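Local coordinates for bacterial fluorinating enzyme homolog (PDB 2CW5), which catalyses the hydrolysis of S-adenosyl-L-methionine to adenosine and L-methionine as a homotrimer, and lacks the chlorinase and fluorinase activity of its halogenase relatives, at residues R78-V89 with W100-L111; E172-F181 with L246-L254. All coordinates share one frame; numbering follows the deposited sequence.

Interaction 1 of 2, residues R78-V89 with W100-L111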
loop_
_atom_site.group_PDB
_atom_site.type_symbol
_atom_site.label_atom_id
_atom_site.label_comp_id
_atom_site.label_asym_id
_atom_site.label_seq_id
_atom_site.Cartn_x
_atom_site.Cartn_y
_atom_site.Cartn_z
ATOM N N ARG C 78 -19.201 17.860 -8.158
ATOM C CA ARG C 78 -20.448 17.043 -8.129
ATOM C C ARG C 78 -20.121 15.551 -8.010
ATOM O O ARG C 78 -19.276 15.035 -8.739
ATOM C CB ARG C 78 -21.259 17.302 -9.403
ATOM C CG ARG C 78 -22.558 16.531 -9.473
ATOM C CD ARG C 78 -23.479 17.039 -10.578
ATOM N NE ARG C 78 -23.024 16.687 -11.920
ATOM C CZ ARG C 78 -23.782 16.790 -13.008
ATOM N NH1 ARG C 78 -25.029 17.233 -12.907
ATOM N NH2 ARG C 78 -23.304 16.446 -14.195
ATOM N N ALA C 79 -20.791 14.870 -7.083
ATOM C CA ALA C 79 -20.587 13.436 -6.867
ATOM C C ALA C 79 -21.664 12.670 -7.630
ATOM O O ALA C 79 -22.854 12.914 -7.440
ATOM C CB ALA C 79 -20.665 13.111 -5.378
ATOM N N VAL C 80 -21.252 11.739 -8.486
ATOM C CA VAL C 80 -22.218 10.988 -9.278
ATOM C C VAL C 80 -22.011 9.483 -9.372
ATOM O O VAL C 80 -20.983 8.936 -8.970
ATOM C CB VAL C 80 -22.267 11.501 -10.741
ATOM C CG1 VAL C 80 -22.643 12.972 -10.774
ATOM C CG2 VAL C 80 -20.914 11.282 -11.414
ATOM N N ALA C 81 -23.034 8.832 -9.910
ATOM C CA ALA C 81 -23.030 7.407 -10.172
ATOM C C ALA C 81 -23.519 7.367 -11.621
ATOM O O ALA C 81 -24.508 8.023 -11.956
ATOM C CB ALA C 81 -24.007 6.695 -9.269
ATOM N N ALA C 82 -22.805 6.647 -12.480
ATOM C CA ALA C 82 -23.178 6.522 -13.891
ATOM C C ALA C 82 -23.325 5.033 -14.184
ATOM O O ALA C 82 -22.490 4.231 -13.769
ATOM C CB ALA C 82 -22.108 7.139 -14.778
ATOM N N LEU C 83 -24.380 4.671 -14.903
ATOM C CA LEU C 83 -24.663 3.269 -15.193
ATOM C C LEU C 83 -24.534 2.865 -16.658
ATOM O O LEU C 83 -25.143 3.472 -17.537
ATOM C CB LEU C 83 -26.077 2.933 -14.715
ATOM C CG LEU C 83 -26.489 3.459 -13.334
ATOM C CD1 LEU C 83 -27.997 3.309 -13.165
ATOM C CD2 LEU C 83 -25.744 2.710 -12.241
ATOM N N GLY C 84 -23.737 1.828 -16.896
ATOM C CA GLY C 84 -23.540 1.295 -18.233
ATOM C C GLY C 84 -23.430 -0.206 -18.033
ATOM O O GLY C 84 -24.121 -0.749 -17.166
ATOM N N ARG C 85 -22.588 -0.878 -18.816
ATOM C CA ARG C 85 -22.392 -2.316 -18.652
ATOM C C ARG C 85 -21.761 -2.496 -17.274
ATOM O O ARG C 85 -21.934 -3.523 -16.617
ATOM C CB ARG C 85 -21.451 -2.884 -19.724
ATOM C CG ARG C 85 -21.967 -2.771 -21.145
ATOM C CD ARG C 85 -21.417 -3.890 -22.029
ATOM N NE ARG C 85 -19.963 -3.862 -22.163
ATOM C CZ ARG C 85 -19.287 -2.976 -22.890
ATOM N NH1 ARG C 85 -19.928 -2.026 -23.561
ATOM N NH2 ARG C 85 -17.965 -3.043 -22.952
ATOM N N TRP C 86 -20.999 -1.490 -16.861
ATOM C CA TRP C 86 -20.371 -1.479 -15.543
ATOM C C TRP C 86 -20.962 -0.254 -14.858
ATOM O O TRP C 86 -21.539 0.607 -15.518
ATOM C CB TRP C 86 -18.849 -1.335 -15.653
ATOM C CG TRP C 86 -18.169 -2.564 -16.188
ATOM C CD1 TRP C 86 -17.884 -3.710 -15.501
ATOM C CD2 TRP C 86 -17.729 -2.781 -17.530
ATOM N NE1 TRP C 86 -17.290 -4.630 -16.336
ATOM C CE2 TRP C 86 -17.186 -4.085 -17.588
ATOM C CE3 TRP C 86 -17.741 -2.001 -18.695
ATOM C CZ2 TRP C 86 -16.659 -4.628 -18.768
ATOM C CZ3 TRP C 86 -17.218 -2.540 -19.868
ATOM C CH2 TRP C 86 -16.684 -3.844 -19.894
ATOM N N THR C 87 -20.834 -0.182 -13.541
ATOM C CA THR C 87 -21.371 0.945 -12.793
ATOM C C THR C 87 -20.209 1.768 -12.265
ATOM O O THR C 87 -19.203 1.219 -11.816
ATOM C CB THR C 87 -22.258 0.444 -11.645
ATOM O OG1 THR C 87 -23.388 -0.241 -12.204
ATOM C CG2 THR C 87 -22.745 1.610 -10.774
ATOM N N TYR C 88 -20.346 3.086 -12.327
ATOM C CA TYR C 88 -19.276 3.973 -11.893
ATOM C C TYR C 88 -19.723 4.885 -10.768
ATOM O O TYR C 88 -20.833 5.410 -10.791
ATOM C CB TYR C 88 -18.804 4.812 -13.084
ATOM C CG TYR C 88 -18.476 3.978 -14.303
ATOM C CD1 TYR C 88 -17.237 3.358 -14.433
ATOM C CD2 TYR C 88 -19.431 3.759 -15.298
ATOM C CE1 TYR C 88 -16.954 2.531 -15.521
ATOM C CE2 TYR C 88 -19.164 2.935 -16.386
ATOM C CZ TYR C 88 -17.923 2.321 -16.491
ATOM O OH TYR C 88 -17.662 1.469 -17.545
ATOM N N VAL C 89 -18.852 5.059 -9.781
ATOM C CA VAL C 89 -19.143 5.918 -8.641
ATOM C C VAL C 89 -17.911 6.764 -8.367
ATOM O O VAL C 89 -16.837 6.243 -8.077
ATOM C CB VAL C 89 -19.480 5.092 -7.386
ATOM C CG1 VAL C 89 -19.706 6.020 -6.187
ATOM C CG2 VAL C 89 -20.706 4.241 -7.646
ATOM N N TRP C 100 -15.453 5.382 -20.227
ATOM C CA TRP C 100 -16.691 5.626 -20.941
ATOM C C TRP C 100 -16.599 5.446 -22.453
ATOM O O TRP C 100 -17.624 5.361 -23.129
ATOM C CB TRP C 100 -17.239 7.009 -20.562
ATOM C CG TRP C 100 -17.759 7.031 -19.141
ATOM C CD1 TRP C 100 -18.130 5.948 -18.388
ATOM C CD2 TRP C 100 -18.019 8.183 -18.331
ATOM N NE1 TRP C 100 -18.604 6.356 -17.170
ATOM C CE2 TRP C 100 -18.549 7.722 -17.106
ATOM C CE3 TRP C 100 -17.854 9.562 -18.522
ATOM C CZ2 TRP C 100 -18.919 8.589 -16.074
ATOM C CZ3 TRP C 100 -18.221 10.427 -17.494
ATOM C CH2 TRP C 100 -18.748 9.934 -16.284
ATOM N N LEU C 101 -15.380 5.378 -22.988
ATOM C CA LEU C 101 -15.211 5.134 -24.418
ATOM C C LEU C 101 -15.478 3.650 -24.643
ATOM O O LEU C 101 -15.897 3.234 -25.719
ATOM C CB LEU C 101 -13.787 5.454 -24.878
ATOM C CG LEU C 101 -13.396 6.926 -24.997
ATOM C CD1 LEU C 101 -11.923 7.032 -25.378
ATOM C CD2 LEU C 101 -14.285 7.603 -26.051
ATOM N N LEU C 102 -15.224 2.854 -23.610
ATOM C CA LEU C 102 -15.440 1.416 -23.684
ATOM C C LEU C 102 -16.875 1.088 -23.275
ATOM O O LEU C 102 -17.445 0.090 -23.721
ATOM C CB LEU C 102 -14.474 0.689 -22.743
ATOM C CG LEU C 102 -12.971 0.947 -22.908
ATOM C CD1 LEU C 102 -12.214 0.240 -21.791
ATOM C CD2 LEU C 102 -12.497 0.465 -24.270
ATOM N N ASP C 103 -17.450 1.948 -22.441
ATOM C CA ASP C 103 -18.800 1.750 -21.913
ATOM C C ASP C 103 -19.490 3.078 -21.573
ATOM O O ASP C 103 -19.457 3.540 -20.431
ATOM C CB ASP C 103 -18.706 0.851 -20.669
ATOM C CG ASP C 103 -20.019 0.724 -19.919
ATOM O OD1 ASP C 103 -21.076 0.587 -20.568
ATOM O OD2 ASP C 103 -19.990 0.741 -18.669
ATOM N N PRO C 104 -20.116 3.715 -22.576
ATOM C CA PRO C 104 -20.824 4.989 -22.414
ATOM C C PRO C 104 -22.030 4.797 -21.498
ATOM O O PRO C 104 -22.900 3.973 -21.776
ATOM C CB PRO C 104 -21.251 5.336 -23.843
ATOM C CG PRO C 104 -20.227 4.650 -24.682
ATOM C CD PRO C 104 -20.049 3.331 -23.995
ATOM N N PRO C 105 -22.097 5.549 -20.392
ATOM C CA PRO C 105 -23.234 5.397 -19.481
ATOM C C PRO C 105 -24.576 5.767 -20.100
ATOM O O PRO C 105 -24.661 6.637 -20.970
ATOM C CB PRO C 105 -22.859 6.299 -18.306
ATOM C CG PRO C 105 -22.033 7.358 -18.944
ATOM C CD PRO C 105 -21.161 6.576 -19.900
ATOM N N ARG C 106 -25.620 5.087 -19.644
ATOM C CA ARG C 106 -26.975 5.324 -20.125
ATOM C C ARG C 106 -27.715 6.231 -19.144
ATOM O O ARG C 106 -28.573 7.018 -19.542
ATOM C CB ARG C 106 -27.715 3.992 -20.264
ATOM C CG ARG C 106 -27.091 3.037 -21.270
ATOM C CD ARG C 106 -27.443 3.417 -22.702
ATOM N NE ARG C 106 -28.859 3.185 -22.985
ATOM C CZ ARG C 106 -29.437 3.396 -24.164
ATOM N NH1 ARG C 106 -28.721 3.850 -25.186
ATOM N NH2 ARG C 106 -30.732 3.151 -24.321
ATOM N N ARG C 107 -27.376 6.117 -17.862
ATOM C CA ARG C 107 -28.002 6.932 -16.822
ATOM C C ARG C 107 -26.985 7.408 -15.790
ATOM O O ARG C 107 -25.983 6.742 -15.546
ATOM C CB ARG C 107 -29.105 6.139 -16.110
ATOM C CG ARG C 107 -30.316 5.843 -16.977
ATOM C CD ARG C 107 -31.473 5.332 -16.135
ATOM N NE ARG C 107 -31.189 4.037 -15.530
ATOM C CZ ARG C 107 -31.927 3.491 -14.568
ATOM N NH1 ARG C 107 -32.991 4.134 -14.103
ATOM N NH2 ARG C 107 -31.603 2.305 -14.070
ATOM N N ALA C 108 -27.251 8.566 -15.190
ATOM C CA ALA C 108 -26.371 9.135 -14.172
ATOM C C ALA C 108 -27.234 9.676 -13.040
ATOM O O ALA C 108 -28.376 10.085 -13.266
ATOM C CB ALA C 108 -25.526 10.251 -14.767
ATOM N N PHE C 109 -26.684 9.685 -11.827
ATOM C CA PHE C 109 -27.413 10.152 -10.651
ATOM C C PHE C 109 -26.540 10.969 -9.705
ATOM O O PHE C 109 -25.348 10.698 -9.556
ATOM C CB PHE C 109 -27.964 8.952 -9.876
ATOM C CG PHE C 109 -28.943 8.119 -10.650
ATOM C CD1 PHE C 109 -30.309 8.357 -10.553
ATOM C CD2 PHE C 109 -28.499 7.097 -11.481
ATOM C CE1 PHE C 109 -31.220 7.588 -11.272
ATOM C CE2 PHE C 109 -29.399 6.326 -12.205
ATOM C CZ PHE C 109 -30.762 6.571 -12.100
ATOM N N LEU C 110 -27.143 11.969 -9.066
ATOM C CA LEU C 110 -26.432 12.793 -8.094
ATOM C C LEU C 110 -26.392 11.967 -6.815
ATOM O O LEU C 110 -27.383 11.335 -6.460
ATOM C CB LEU C 110 -27.190 14.100 -7.837
ATOM C CG LEU C 110 -26.559 15.390 -8.358
ATOM C CD1 LEU C 110 -25.247 15.653 -7.627
ATOM C CD2 LEU C 110 -26.333 15.279 -9.857
ATOM N N LEU C 111 -25.256 11.961 -6.124
ATOM C CA LEU C 111 -25.150 11.176 -4.899
ATOM C C LEU C 111 -25.508 11.966 -3.645
ATOM O O LEU C 111 -24.848 12.947 -3.307
ATOM C CB LEU C 111 -23.738 10.598 -4.753
ATOM C CG LEU C 111 -23.238 9.683 -5.878
ATOM C CD1 LEU C 111 -21.904 9.074 -5.472
ATOM C CD2 LEU C 111 -24.255 8.590 -6.152
HETATM O O HOH W 1 -15.833 -1.873 -24.839
HETATM O O HOH W 2 -21.931 -0.113 -22.998
#
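Leu111 CD2 packs on Ala81 CB at 3.7 Å while its CD1 meets Val89 CG1, so this one side chain reaches both strands of the 79-89 hairpin. In the mixed sheet of the N-terminal domain, strand 107-110 pairs antiparallel with 79-83, the middle strand, on the side away from 87-89. Ala82 with Ala108 is a non-hydrogen-bonded pair, and Ala82 CB touches both Pro105 CB and Trp100 CZ2. On the same face as Ala82, Trp100 presents its ring edge to the face of Tyr88, a T-shaped stack with planes at 85° and Trp100 NE1 3.3 Å from Tyr88 CD2. On the side of Ala81, Leu83 CD1 comes 3.5 Å from Phe109 CE2 at the ring edge. A classic beta bulge ends the ladder: Arg106 and Arg107 both face Leu83, whose O accepts from Arg106 N at 2.7 Å and only weakly from Arg107 N.

The polar edge centres on Asp103, whose CG stands anti to the backbone N (chi1 172°), placing the carboxylate against the hairpin turn. Asp103 OD1 takes a nearly straight bond from Arg85 N (2.7 Å, 171°). OD2 receives Trp86 N from above the carboxylate plane. Further out, Arg85 NH1 and NH2 both grip Leu102 O end-on, each at 3.3 Å. Tyr88 OH donates to Asp103 OD2 over 2.7 Å, using the anti lone pair of that oxygen.

Interaction 2 of 2, residues E172-F181 with L246-L254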
loop_
_atom_site.group_PDB
_atom_site.type_symbol
_atom_site.label_atom_id
_atom_site.label_comp_id
_atom_site.label_asym_id
_atom_site.label_seq_id
_atom_site.Cartn_x
_atom_site.Cartn_y
_atom_site.Cartn_z
ATOM N N GLU C 172 -5.743 7.176 -34.634
ATOM C CA GLU C 172 -4.787 6.436 -35.438
ATOM C C GLU C 172 -3.623 7.365 -35.764
ATOM O O GLU C 172 -2.535 6.918 -36.130
ATOM C CB GLU C 172 -5.444 5.946 -36.729
ATOM C CG GLU C 172 -4.532 5.083 -37.582
ATOM C CD GLU C 172 -5.229 4.545 -38.810
ATOM O OE1 GLU C 172 -5.721 5.362 -39.617
ATOM O OE2 GLU C 172 -5.287 3.308 -38.961
ATOM N N GLY C 173 -3.859 8.665 -35.630
ATOM C CA GLY C 173 -2.809 9.630 -35.897
ATOM C C GLY C 173 -2.927 10.358 -37.221
ATOM O O GLY C 173 -4.024 10.485 -37.765
ATOM N N PRO C 174 -1.799 10.834 -37.777
ATOM C CA PRO C 174 -0.456 10.700 -37.202
ATOM C C PRO C 174 -0.166 11.553 -35.963
ATOM O O PRO C 174 0.827 11.324 -35.272
ATOM C CB PRO C 174 0.450 11.066 -38.373
ATOM C CG PRO C 174 -0.354 12.103 -39.084
ATOM C CD PRO C 174 -1.729 11.474 -39.104
ATOM N N GLU C 175 -1.033 12.519 -35.677
ATOM C CA GLU C 175 -0.839 13.403 -34.530
ATOM C C GLU C 175 -1.604 12.980 -33.275
ATOM O O GLU C 175 -2.819 12.788 -33.304
ATOM C CB GLU C 175 -1.239 14.834 -34.905
ATOM C CG GLU C 175 -2.749 15.060 -35.012
ATOM C CD GLU C 175 -3.430 14.118 -35.997
ATOM O OE1 GLU C 175 -3.129 14.200 -37.207
ATOM O OE2 GLU C 175 -4.267 13.294 -35.558
ATOM N N GLY C 176 -0.877 12.838 -32.172
ATOM C CA GLY C 176 -1.488 12.464 -30.909
ATOM C C GLY C 176 -0.801 13.268 -29.826
ATOM O O GLY C 176 -0.153 14.274 -30.123
ATOM N N GLU C 177 -0.922 12.846 -28.573
ATOM C CA GLU C 177 -0.262 13.576 -27.496
ATOM C C GLU C 177 0.106 12.625 -26.369
ATOM O O GLU C 177 -0.369 11.492 -26.327
ATOM C CB GLU C 177 -1.186 14.666 -26.942
ATOM C CG GLU C 177 -2.339 14.111 -26.106
ATOM C CD GLU C 177 -3.176 15.194 -25.450
ATOM O OE1 GLU C 177 -4.076 15.746 -26.110
ATOM O OE2 GLU C 177 -2.923 15.498 -24.266
ATOM N N VAL C 178 0.968 13.078 -25.465
ATOM C CA VAL C 178 1.327 12.253 -24.327
ATOM C C VAL C 178 0.136 12.312 -23.377
ATOM O O VAL C 178 -0.260 13.396 -22.930
ATOM C CB VAL C 178 2.587 12.782 -23.600
ATOM C CG1 VAL C 178 2.835 11.960 -22.346
ATOM C CG2 VAL C 178 3.802 12.697 -24.526
ATOM N N LEU C 179 -0.447 11.153 -23.086
ATOM C CA LEU C 179 -1.605 11.072 -22.200
ATOM C C LEU C 179 -1.200 11.166 -20.735
ATOM O O LEU C 179 -1.734 11.982 -19.975
ATOM C CB LEU C 179 -2.357 9.754 -22.428
ATOM C CG LEU C 179 -3.525 9.444 -21.476
ATOM C CD1 LEU C 179 -4.621 10.485 -21.636
ATOM C CD2 LEU C 179 -4.078 8.054 -21.780
ATOM N N THR C 180 -0.251 10.324 -20.347
ATOM C CA THR C 180 0.225 10.273 -18.972
ATOM C C THR C 180 1.492 9.412 -18.956
ATOM O O THR C 180 2.011 9.070 -20.013
ATOM C CB THR C 180 -0.865 9.645 -18.057
ATOM O OG1 THR C 180 -0.429 9.660 -16.693
ATOM C CG2 THR C 180 -1.158 8.205 -18.482
ATOM N N PHE C 181 1.990 9.083 -17.764
ATOM C CA PHE C 181 3.191 8.251 -17.622
ATOM C C PHE C 181 2.893 7.118 -16.645
ATOM O O PHE C 181 2.004 7.245 -15.807
ATOM C CB PHE C 181 4.350 9.078 -17.052
ATOM C CG PHE C 181 4.750 10.237 -17.908
ATOM C CD1 PHE C 181 5.589 10.055 -19.002
ATOM C CD2 PHE C 181 4.263 11.514 -17.640
ATOM C CE1 PHE C 181 5.938 11.126 -19.817
ATOM C CE2 PHE C 181 4.606 12.589 -18.448
ATOM C CZ PHE C 181 5.446 12.398 -19.540
ATOM N N LEU C 246 10.005 14.507 -20.914
ATOM C CA LEU C 246 8.643 14.539 -21.444
ATOM C C LEU C 246 7.625 15.097 -20.458
ATOM O O LEU C 246 7.837 15.081 -19.245
ATOM C CB LEU C 246 8.210 13.133 -21.865
ATOM C CG LEU C 246 9.135 12.415 -22.851
ATOM C CD1 LEU C 246 8.581 11.032 -23.158
ATOM C CD2 LEU C 246 9.266 13.235 -24.125
ATOM N N LYS C 247 6.515 15.589 -20.996
ATOM C CA LYS C 247 5.436 16.137 -20.187
ATOM C C LYS C 247 4.090 15.825 -20.833
ATOM O O LYS C 247 3.996 15.701 -22.055
ATOM C CB LYS C 247 5.605 17.651 -20.027
ATOM C CG LYS C 247 6.816 18.041 -19.193
ATOM C CD LYS C 247 6.778 19.506 -18.786
ATOM C CE LYS C 247 7.858 19.820 -17.753
ATOM N NZ LYS C 247 9.234 19.594 -18.283
ATOM N N GLU C 248 3.054 15.683 -20.013
ATOM C CA GLU C 248 1.717 15.395 -20.522
ATOM C C GLU C 248 1.258 16.505 -21.460
ATOM O O GLU C 248 1.549 17.685 -21.231
ATOM C CB GLU C 248 0.718 15.260 -19.369
ATOM C CG GLU C 248 0.999 14.088 -18.443
ATOM C CD GLU C 248 1.839 14.474 -17.235
ATOM O OE1 GLU C 248 2.772 15.300 -17.381
ATOM O OE2 GLU C 248 1.568 13.938 -16.139
ATOM N N GLY C 249 0.543 16.118 -22.514
ATOM C CA GLY C 249 0.045 17.087 -23.475
ATOM C C GLY C 249 1.004 17.318 -24.623
ATOM O O GLY C 249 0.625 17.853 -25.663
HETATM N N MSE C 250 2.252 16.910 -24.438
HETATM C CA MSE C 250 3.262 17.078 -25.466
HETATM C C MSE C 250 2.819 16.332 -26.722
HETATM O O MSE C 250 2.412 15.173 -26.655
HETATM C CB MSE C 250 4.588 16.525 -24.958
HETATM C CG MSE C 250 5.818 17.094 -25.607
HETATM SE SE MSE C 250 7.375 16.551 -24.593
HETATM C CE MSE C 250 7.270 17.856 -23.175
ATOM N N PRO C 251 2.878 16.994 -27.885
ATOM C CA PRO C 251 2.457 16.297 -29.101
ATOM C C PRO C 251 3.357 15.131 -29.506
ATOM O O PRO C 251 4.569 15.134 -29.262
ATOM C CB PRO C 251 2.413 17.411 -30.150
ATOM C CG PRO C 251 3.411 18.406 -29.644
ATOM C CD PRO C 251 3.158 18.416 -28.156
ATOM N N VAL C 252 2.727 14.125 -30.101
ATOM C CA VAL C 252 3.401 12.925 -30.574
ATOM C C VAL C 252 2.974 12.785 -32.028
ATOM O O VAL C 252 1.782 12.826 -32.335
ATOM C CB VAL C 252 2.952 11.688 -29.770
ATOM C CG1 VAL C 252 3.632 10.440 -30.306
ATOM C CG2 VAL C 252 3.292 11.880 -28.294
ATOM N N ARG C 253 3.942 12.628 -32.922
ATOM C CA ARG C 253 3.641 12.527 -34.343
ATOM C C ARG C 253 4.311 11.345 -35.037
ATOM O O ARG C 253 5.524 11.168 -34.951
ATOM C CB ARG C 253 4.047 13.844 -35.018
ATOM C CG ARG C 253 4.156 13.820 -36.532
ATOM C CD ARG C 253 4.431 15.230 -37.044
ATOM N NE ARG C 253 5.426 15.905 -36.212
ATOM C CZ ARG C 253 5.703 17.206 -36.268
ATOM N NH1 ARG C 253 5.062 17.993 -37.122
ATOM N NH2 ARG C 253 6.617 17.721 -35.454
ATOM N N LEU C 254 3.511 10.531 -35.720
ATOM C CA LEU C 254 4.047 9.388 -36.446
ATOM C C LEU C 254 4.688 9.888 -37.735
ATOM O O LEU C 254 4.039 10.542 -38.550
ATOM C CB LEU C 254 2.938 8.382 -36.764
ATOM C CG LEU C 254 2.413 7.591 -35.561
ATOM C CD1 LEU C 254 1.242 6.717 -35.989
ATOM C CD2 LEU C 254 3.536 6.738 -34.982
HETATM O O HOH W 3 -0.787 12.241 -15.933
#
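Val178 O is gripped by two groups: Gly249 N, 2.9 Å away, meets it in the carbonyl plane on a lone pair with a nearly straight N-H (172°), and the guanidinium of Arg46 bonds it too. Arg46 also forms a salt bridge with Glu177 OE2, so one arginine ties strand 175-181 to helix 45-55 of the N-terminal domain. Val178 N in turn donates to the carbonyl O of Met250, modelled as selenomethionine. Gly249 sits in a type II turn from Lys247 to Met250, with a backbone conformation in which a CB would crowd the preceding carbonyl O.

From this turn strand 251-254 runs antiparallel to 175-181 in the sheet of the C-terminal domain. Gly176 and Val252 form the hydrogen-bonded pair, with Gly176 N to Val252 O at 2.7 Å; the return bond, Val252 N to Gly176 O, comes from well above the carbonyl plane. Val252 CG2 lies 3.9 Å from Val178 CG2, the two side chains crossing at about a right angle. At the far end Leu254 N bonds Pro174 O, and Leu254 CB packs on CB of Pro174, which follows a cis peptide bond from Gly173.

At the other end the Phe181 ring meets Leu246 and Glu248. Leu246 CB touches Phe181 CE1 at 3.7 Å, whereas Glu248 OE1 lies at the ring edge, near its plane, 3.4 Å from Phe181 CE2. The Glu248 chain bends at chi2 (94°), which turns its carboxylate back across the strand end, its plane 76° from that of the ring. An alanine here is likely to lose the carboxylate's contact with the ring edge and to deprive the water held by Thr180 OG1 of its acceptor. That water donates to Glu248 OE2 at 2.9 Å and accepts from Thr180 OG1 at 2.7 Å.

How the interactions relate
Interactions 1 and 2 follow one another along the chain and fall in different domains, the N-terminal and the C-terminal. Their centres are 27 Å apart and their nearest atoms about 9 Å, so they do not touch. Each joins antiparallel strands, but 78-89 with 100-111 joins segments ten residues apart, whereas 172-181 with 246-254 spans 64 intervening residues. Each comes near residues of likely functional weight. In interaction 1 the side chain of Ala79 is about 6 Å from that of His133, probably important for activity; in interaction 2 the side chain of Phe181 is about 6 Å from that of Asn186, and that of Leu246 about 7 Å from that of Val235, both probable adenosine-binding residues.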